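Local coordinates for protein gamma-D-glutamyl-L-lysine dipeptidyl-peptidase (Bacillus cereus ATCC 10987, PDB 3H41) that probably hydrolyses the gamma-D-glutamyl-L-lysine bond of murein peptides, releasing the dipeptide L-Ala-gamma-D-Glu during peptidoglycan degradation, at residues V70-K75 and V80-H85; F119-K124 and N182-P187; P27-S32 and K44-D49. All blocks are in the same frame, centred on the assembly; numbering follows the deposited sequence. Where two conformers were deposited one is given.

Contact 1. Residues V70-K75 and V80-H85; sequences VTVVDK and VKVLVH
The imidazole of His85 meets Thr71 at its edge and has the backbone N of Val70 over one face. His85 NE2 donates to Thr71 OG1 over 2.7 Å, with the hydroxyl in the ring plane, and Glu94 is a second hydrogen-bond partner of that oxygen. Thr71 OG1 stands anti to its own carbonyl carbon (chi1 -56°), which brings it to the ring; threonine suits a strand and supplies this polar tip. Asp74 OD1 accepts from Lys75 N, the next residue, at 2.8 Å, on the anti side and 32° out of the carboxylate plane. Between the strands, Thr71 and Leu83 exchange two backbone bonds. Farther on, Lys81 O receives Val73 N at 2.9 Å and, weakly, Asp74 N at 3.4 Å. Thr71, Asp74, Lys81 and Leu83 lie on one face of the hairpin; on the other, beta-branched valines meet, Val72 CG1 diagonally against Val80 CG1 at 3.8 Å and Val70 CB 3.9 Å from Val82 CB. Leu105 touches Val70, Val72 and Val80. Val73, the extra residue of the bulge, lays CG1 across Leu83 CD1. Val84 also bonds through its backbone to Tyr96, a substrate-binding residue. The whole is an antiparallel hairpin with a classic beta bulge at Val73, Asp74 and Lys81, within an SH3-family domain.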
# COMPACT_ATOMS: atom_id res chain seq x y z
N VAL A 70 -12.51 4.50 -5.42
CA VAL A 70 -12.46 5.78 -4.78
C VAL A 70 -13.82 6.49 -4.96
O VAL A 70 -14.56 6.19 -5.91
CB VAL A 70 -11.32 6.71 -5.34
CG1 VAL A 70 -9.94 5.97 -5.32
CG2 VAL A 70 -11.65 7.25 -6.74
N THR A 71 -14.10 7.43 -4.06
CA THR A 71 -15.19 8.39 -4.24
C THR A 71 -14.60 9.74 -4.67
O THR A 71 -13.77 10.29 -3.95
CB THR A 71 -16.01 8.57 -2.94
OG1 THR A 71 -16.49 7.30 -2.48
CG2 THR A 71 -17.20 9.65 -3.14
N VAL A 72 -15.02 10.25 -5.83
CA VAL A 72 -14.55 11.55 -6.31
C VAL A 72 -15.39 12.62 -5.64
O VAL A 72 -16.64 12.61 -5.76
CB VAL A 72 -14.56 11.67 -7.86
CG1 VAL A 72 -13.95 12.98 -8.31
CG2 VAL A 72 -13.85 10.48 -8.52
N VAL A 73 -14.73 13.52 -4.90
CA VAL A 73 -15.42 14.57 -4.13
C VAL A 73 -15.20 16.03 -4.58
O VAL A 73 -15.96 16.92 -4.18
CB VAL A 73 -15.11 14.44 -2.61
CG1 VAL A 73 -15.60 13.07 -2.05
CG2 VAL A 73 -13.63 14.67 -2.33
N ASP A 74 -14.17 16.30 -5.38
CA ASP A 74 -13.88 17.67 -5.83
C ASP A 74 -13.04 17.57 -7.07
O ASP A 74 -12.47 16.50 -7.33
CB ASP A 74 -13.15 18.47 -4.74
CG ASP A 74 -13.32 20.00 -4.88
OD1 ASP A 74 -13.86 20.49 -5.90
OD2 ASP A 74 -12.92 20.70 -3.93
N LYS A 75 -13.00 18.65 -7.85
CA LYS A 75 -12.21 18.71 -9.08
C LYS A 75 -11.69 20.12 -9.28
O LYS A 75 -12.46 21.07 -9.20
CB LYS A 75 -13.03 18.30 -10.32
CG LYS A 75 -12.32 18.51 -11.66
CD LYS A 75 -13.05 17.82 -12.82
CE LYS A 75 -12.48 18.22 -14.17
NZ LYS A 75 -12.80 17.21 -15.22
N VAL A 80 -8.38 15.78 -9.31
CA VAL A 80 -9.54 15.46 -8.48
C VAL A 80 -9.12 15.17 -7.06
O VAL A 80 -8.01 14.67 -6.82
CB VAL A 80 -10.36 14.26 -9.02
CG1 VAL A 80 -11.22 14.73 -10.20
CG2 VAL A 80 -9.46 13.04 -9.43
N LYS A 81 -10.02 15.44 -6.13
CA LYS A 81 -9.88 15.04 -4.76
C LYS A 81 -10.74 13.80 -4.63
O LYS A 81 -11.87 13.79 -5.16
CB LYS A 81 -10.30 16.14 -3.80
CG LYS A 81 -9.91 15.83 -2.36
CD LYS A 81 -10.38 16.88 -1.38
CE LYS A 81 -10.01 16.44 0.02
NZ LYS A 81 -10.51 17.39 1.03
N VAL A 82 -10.18 12.76 -4.00
CA VAL A 82 -10.81 11.44 -3.88
C VAL A 82 -10.70 10.93 -2.46
O VAL A 82 -9.86 11.41 -1.68
CB VAL A 82 -10.23 10.40 -4.91
CG1 VAL A 82 -10.25 10.96 -6.31
CG2 VAL A 82 -8.79 9.97 -4.57
N LEU A 83 -11.61 10.05 -2.09
CA LEU A 83 -11.51 9.29 -0.86
C LEU A 83 -11.25 7.82 -1.22
O LEU A 83 -12.07 7.18 -1.90
CB LEU A 83 -12.80 9.40 -0.01
CG LEU A 83 -13.29 10.83 0.21
CD1 LEU A 83 -14.62 10.83 1.01
CD2 LEU A 83 -12.20 11.66 0.91
N VAL A 84 -10.12 7.29 -0.76
CA VAL A 84 -9.71 5.94 -1.08
C VAL A 84 -10.38 4.95 -0.16
O VAL A 84 -10.15 4.93 1.06
CB VAL A 84 -8.17 5.75 -1.02
CG1 VAL A 84 -7.78 4.28 -1.39
CG2 VAL A 84 -7.42 6.80 -1.94
N HIS A 85 -11.21 4.10 -0.73
CA HIS A 85 -11.93 3.13 0.08
C HIS A 85 -10.90 2.09 0.53
O HIS A 85 -9.99 1.71 -0.23
CB HIS A 85 -13.00 2.41 -0.75
CG HIS A 85 -14.09 3.30 -1.28
ND1 HIS A 85 -15.27 2.80 -1.80
CD2 HIS A 85 -14.19 4.65 -1.37
CE1 HIS A 85 -16.04 3.81 -2.18
NE2 HIS A 85 -15.40 4.94 -1.95

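Contact 2. Residues F119-K124 and N182-P187; sequences FVLVTK and NDIPTP
Ile184 meets Phe119 and Leu121 without any hydrogen bond between the two segments; the polar bonds lie to either hand, for on the loop just before Ile184 Asp183 OD2 bonds to Ser180 OG, and the backbones of Phe119 and Leu121 pair with Tyr178 and Thr176. The contact itself is narrow and made by one methyl. Ile184 CD1 comes to 4.5 Å from Phe119 CZ, at the edge of the ring and near its plane, and to the same 4.5 Å from Leu121 CD1. Only 73 Å² is buried between the segments, a loose contact with carbons somewhat beyond van der Waals distance. Isoleucine can do this because its chain runs out straight beyond CG1 (chi2 169°), carrying CD1 forward as a slim tip. The ring end of Phe119 and the CD1 branch of Leu121, two residues apart on strand 119-122, both reach Ile184 and offer it an apolar surface. The strand belongs to the antiparallel sheet of the second SH3-like domain, while Ile184 rides on the loop that leads from strand 175-178 to helix 189-197. Pro185 follows directly, and its ring restricts the backbone next to Ile184. Tyr178 touches both Phe119 and Ile184, and Arg147 lies against Phe119 and Leu121.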
# COMPACT_ATOMS: atom_id res chain seq x y z
N PHE A 119 -11.49 -12.90 -6.79
CA PHE A 119 -10.41 -12.08 -7.34
C PHE A 119 -9.07 -12.76 -7.17
O PHE A 119 -8.89 -13.65 -6.35
CB PHE A 119 -10.40 -10.68 -6.75
CG PHE A 119 -10.18 -10.61 -5.25
CD1 PHE A 119 -8.93 -10.86 -4.68
CD2 PHE A 119 -11.21 -10.19 -4.41
CE1 PHE A 119 -8.75 -10.79 -3.31
CE2 PHE A 119 -11.04 -10.11 -3.02
CZ PHE A 119 -9.80 -10.43 -2.47
N VAL A 120 -8.11 -12.29 -7.97
CA VAL A 120 -6.74 -12.68 -7.87
C VAL A 120 -6.03 -11.58 -7.11
O VAL A 120 -6.22 -10.40 -7.41
CB VAL A 120 -6.08 -12.83 -9.27
CG1 VAL A 120 -4.57 -13.13 -9.14
CG2 VAL A 120 -6.78 -13.94 -10.08
N LEU A 121 -5.27 -11.98 -6.10
CA LEU A 121 -4.47 -11.06 -5.30
C LEU A 121 -3.02 -11.29 -5.71
O LEU A 121 -2.55 -12.43 -5.73
CB LEU A 121 -4.66 -11.30 -3.81
CG LEU A 121 -3.96 -10.22 -2.94
CD1 LEU A 121 -4.86 -9.55 -1.98
CD2 LEU A 121 -2.82 -10.91 -2.21
N VAL A 122 -2.31 -10.24 -6.08
CA VAL A 122 -0.96 -10.37 -6.53
C VAL A 122 -0.09 -10.59 -5.27
O VAL A 122 -0.17 -9.80 -4.34
CB VAL A 122 -0.52 -9.11 -7.28
CG1 VAL A 122 0.96 -9.16 -7.61
CG2 VAL A 122 -1.34 -8.93 -8.52
N THR A 123 0.72 -11.64 -5.26
CA THR A 123 1.37 -12.11 -4.03
C THR A 123 2.91 -12.07 -4.08
O THR A 123 3.57 -12.54 -3.17
CB THR A 123 0.88 -13.53 -3.64
OG1 THR A 123 0.96 -14.39 -4.78
CG2 THR A 123 -0.57 -13.46 -3.15
N LYS A 124 3.48 -11.58 -5.17
CA LYS A 124 4.89 -11.22 -5.22
C LYS A 124 5.04 -9.68 -5.12
O LYS A 124 4.11 -8.95 -5.39
CB LYS A 124 5.50 -11.69 -6.54
CG LYS A 124 5.51 -13.20 -6.68
CD LYS A 124 6.64 -13.80 -5.87
CE LYS A 124 6.86 -15.29 -6.23
NZ LYS A 124 5.67 -16.11 -5.84
N ASN A 182 -12.99 -10.74 2.97
CA ASN A 182 -13.50 -11.44 4.13
C ASN A 182 -13.17 -12.91 4.13
O ASN A 182 -13.20 -13.54 5.18
CB ASN A 182 -15.00 -11.26 4.21
CG ASN A 182 -15.43 -9.81 4.00
OD1 ASN A 182 -15.33 -9.26 2.88
ND2 ASN A 182 -15.91 -9.18 5.07
N ASP A 183 -12.87 -13.46 2.96
CA ASP A 183 -12.53 -14.89 2.88
C ASP A 183 -11.05 -15.21 2.72
O ASP A 183 -10.70 -16.36 2.45
CB ASP A 183 -13.32 -15.54 1.76
CG ASP A 183 -14.79 -15.53 2.05
OD1 ASP A 183 -15.16 -15.99 3.15
OD2 ASP A 183 -15.55 -15.01 1.20
N ILE A 184 -10.19 -14.21 2.90
CA ILE A 184 -8.77 -14.48 2.95
C ILE A 184 -8.57 -15.15 4.29
O ILE A 184 -9.08 -14.69 5.28
CB ILE A 184 -7.90 -13.21 2.80
CG1 ILE A 184 -8.11 -12.60 1.42
CG2 ILE A 184 -6.42 -13.56 3.05
CD1 ILE A 184 -7.50 -11.18 1.27
N PRO A 185 -7.88 -16.28 4.31
CA PRO A 185 -7.73 -16.95 5.59
C PRO A 185 -7.00 -16.11 6.61
O PRO A 185 -6.13 -15.27 6.26
CB PRO A 185 -6.91 -18.16 5.24
CG PRO A 185 -7.24 -18.41 3.77
CD PRO A 185 -7.32 -17.07 3.21
N THR A 186 -7.32 -16.35 7.88
CA THR A 186 -6.62 -15.68 8.98
C THR A 186 -5.17 -16.08 9.04
O THR A 186 -4.85 -17.26 9.07
CB THR A 186 -7.28 -15.99 10.34
OG1 THR A 186 -8.62 -15.53 10.28
CG2 THR A 186 -6.58 -15.22 11.47
N PRO A 187 -4.26 -15.09 9.01
CA PRO A 187 -2.84 -15.45 8.94
C PRO A 187 -2.28 -15.90 10.29
O PRO A 187 -2.72 -15.44 11.30
CB PRO A 187 -2.15 -14.12 8.52
CG PRO A 187 -3.08 -13.06 9.06
CD PRO A 187 -4.49 -13.64 8.91

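Contact 3. Residues P27-S32 and K44-D49; sequences PIDVPS and KSMTLD
Ile28 packs closely on Met46 and Ser45, whereas a water bridges the two segments beside them. On the tight side Ile28 CD1 lies 3.8 Å from Met46 CG, the side chains passing at a slant. The same Ile28 CD1 is 3.7 Å from the carbonyl oxygen Ser45 O. With chi1 at -156°, roughly trans, the CG1 branch of Ile28 is directed at Ser45 and Met46. Met46, present as selenomethionine, is long and flexible; its chain bends at chi3 (-80°), and Arg26, Ile205 and Lys51 also touch the side chain. The segments come from a helical region: 27-29 is a 3-10 turn, and Met46 and Thr47 link helix 39-45 to helix 48-56, with Thr47 as N-cap of the latter. On the looser side the water donates to Ile28 O at 2.8 Å and to Ser45 OG at 2.6 Å; Ser45 has two modelled conformers, so this bridge holds for one of them. Its hydroxyl has a further partner in Trp42 O. Within segment 27-32, Asp29 O accepts from both Ser32 N, at 2.9 Å, and Ser32 OG, at 2.7 Å, the latter in the carbonyl plane, and thereby holds the turn. OD1 of Asp29 is hydrogen-bonded to Trp42 NE1, and OD2 forms a salt bridge with Arg26 NE.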
# COMPACT_ATOMS: atom_id res chain seq x y z
N PRO A 27 9.03 18.74 -11.61
CA PRO A 27 9.29 18.01 -12.85
C PRO A 27 9.74 16.55 -12.62
O PRO A 27 9.34 15.68 -13.36
CB PRO A 27 10.38 18.83 -13.52
CG PRO A 27 10.15 20.23 -13.02
CD PRO A 27 9.60 20.11 -11.62
N ILE A 28 10.55 16.31 -11.59
CA ILE A 28 10.98 14.94 -11.24
C ILE A 28 9.80 14.05 -10.82
O ILE A 28 9.92 12.85 -10.86
CB ILE A 28 12.05 14.95 -10.11
CG1 ILE A 28 12.89 13.67 -10.16
CG2 ILE A 28 11.41 15.25 -8.74
CD1 ILE A 28 14.28 13.85 -9.52
N ASP A 29 8.66 14.62 -10.45
CA ASP A 29 7.52 13.80 -10.03
C ASP A 29 6.58 13.37 -11.16
O ASP A 29 5.63 12.60 -10.93
CB ASP A 29 6.70 14.52 -8.97
CG ASP A 29 7.51 14.92 -7.80
OD1 ASP A 29 8.17 14.01 -7.24
OD2 ASP A 29 7.53 16.13 -7.49
N VAL A 30 6.86 13.83 -12.36
CA VAL A 30 6.00 13.60 -13.52
C VAL A 30 5.72 12.13 -13.75
O VAL A 30 4.57 11.77 -13.97
CB VAL A 30 6.53 14.32 -14.80
CG1 VAL A 30 5.83 13.80 -16.08
CG2 VAL A 30 6.32 15.85 -14.65
N PRO A 31 6.75 11.25 -13.62
CA PRO A 31 6.46 9.82 -13.86
C PRO A 31 5.53 9.14 -12.83
O PRO A 31 5.00 8.06 -13.09
CB PRO A 31 7.85 9.17 -13.85
CG PRO A 31 8.85 10.27 -13.94
CD PRO A 31 8.20 11.54 -13.56
N SER A 32 5.28 9.80 -11.71
CA SER A 32 4.23 9.35 -10.79
C SER A 32 2.82 9.77 -11.21
O SER A 32 1.83 9.20 -10.68
CB SER A 32 4.52 9.84 -9.35
OG SER A 32 4.19 11.19 -9.19
N LYS A 44 13.82 5.98 -8.28
CA LYS A 44 15.24 5.76 -8.49
C LYS A 44 15.95 7.03 -9.01
O LYS A 44 17.14 7.15 -8.86
CB LYS A 44 15.49 4.53 -9.39
CG LYS A 44 15.07 3.26 -8.66
CD LYS A 44 15.49 1.95 -9.32
CE LYS A 44 15.01 0.71 -8.49
NZ LYS A 44 15.12 0.78 -6.95
N SER A 45 15.21 7.96 -9.59
CA SER A 45 15.75 9.22 -10.11
C SER A 45 16.02 10.25 -9.00
O SER A 45 16.78 11.19 -9.21
CB SER A 45 14.79 9.83 -11.13
OG SER A 45 13.60 10.33 -10.54
N MSE A 46 15.37 10.08 -7.85
CA MSE A 46 15.43 11.07 -6.78
C MSE A 46 16.64 10.93 -5.86
O MSE A 46 17.01 9.83 -5.40
CB MSE A 46 14.15 11.03 -5.94
CG MSE A 46 12.97 11.74 -6.60
SE MSE A 46 11.47 11.72 -5.39
CE MSE A 46 10.75 9.89 -5.67
N THR A 47 17.26 12.06 -5.59
CA THR A 47 18.22 12.16 -4.52
C THR A 47 17.52 11.99 -3.17
O THR A 47 16.28 12.11 -3.05
CB THR A 47 18.90 13.50 -4.49
OG1 THR A 47 17.90 14.52 -4.28
CG2 THR A 47 19.75 13.78 -5.77
N LEU A 48 18.31 11.77 -2.12
CA LEU A 48 17.78 11.79 -0.76
C LEU A 48 17.00 13.06 -0.44
O LEU A 48 15.87 12.99 0.10
CB LEU A 48 18.86 11.51 0.30
CG LEU A 48 18.42 11.54 1.75
CD1 LEU A 48 17.32 10.46 2.02
CD2 LEU A 48 19.61 11.42 2.72
N ASP A 49 17.59 14.23 -0.71
CA ASP A 49 16.93 15.50 -0.42
C ASP A 49 15.58 15.56 -1.15
O ASP A 49 14.60 16.07 -0.60
CB ASP A 49 17.77 16.71 -0.87
CG ASP A 49 18.94 17.01 0.06
OD1 ASP A 49 18.86 16.73 1.28
OD2 ASP A 49 19.96 17.55 -0.44
O HOH W 1 11.72 11.10 -12.16

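From the N terminus, contact 3 comes first, closing an eleven-residue connection that includes most of helix 39-45, and tying the 27-32 turns to the junction of two helices. Contact 1 follows as the tightest closure, with four residues between its segments at the turn of a hairpin in the first SH3-like sheet. Contact 2 opens last and spans 57 residues, most of the second sheet, to bring its strand 119-122 up to the loop before helix 189-197. The three run in series, none nested or crossed. Their centres stand 25 to 32 Å apart, and contacts 2 and 3 lie on opposite sides of the chain's centre.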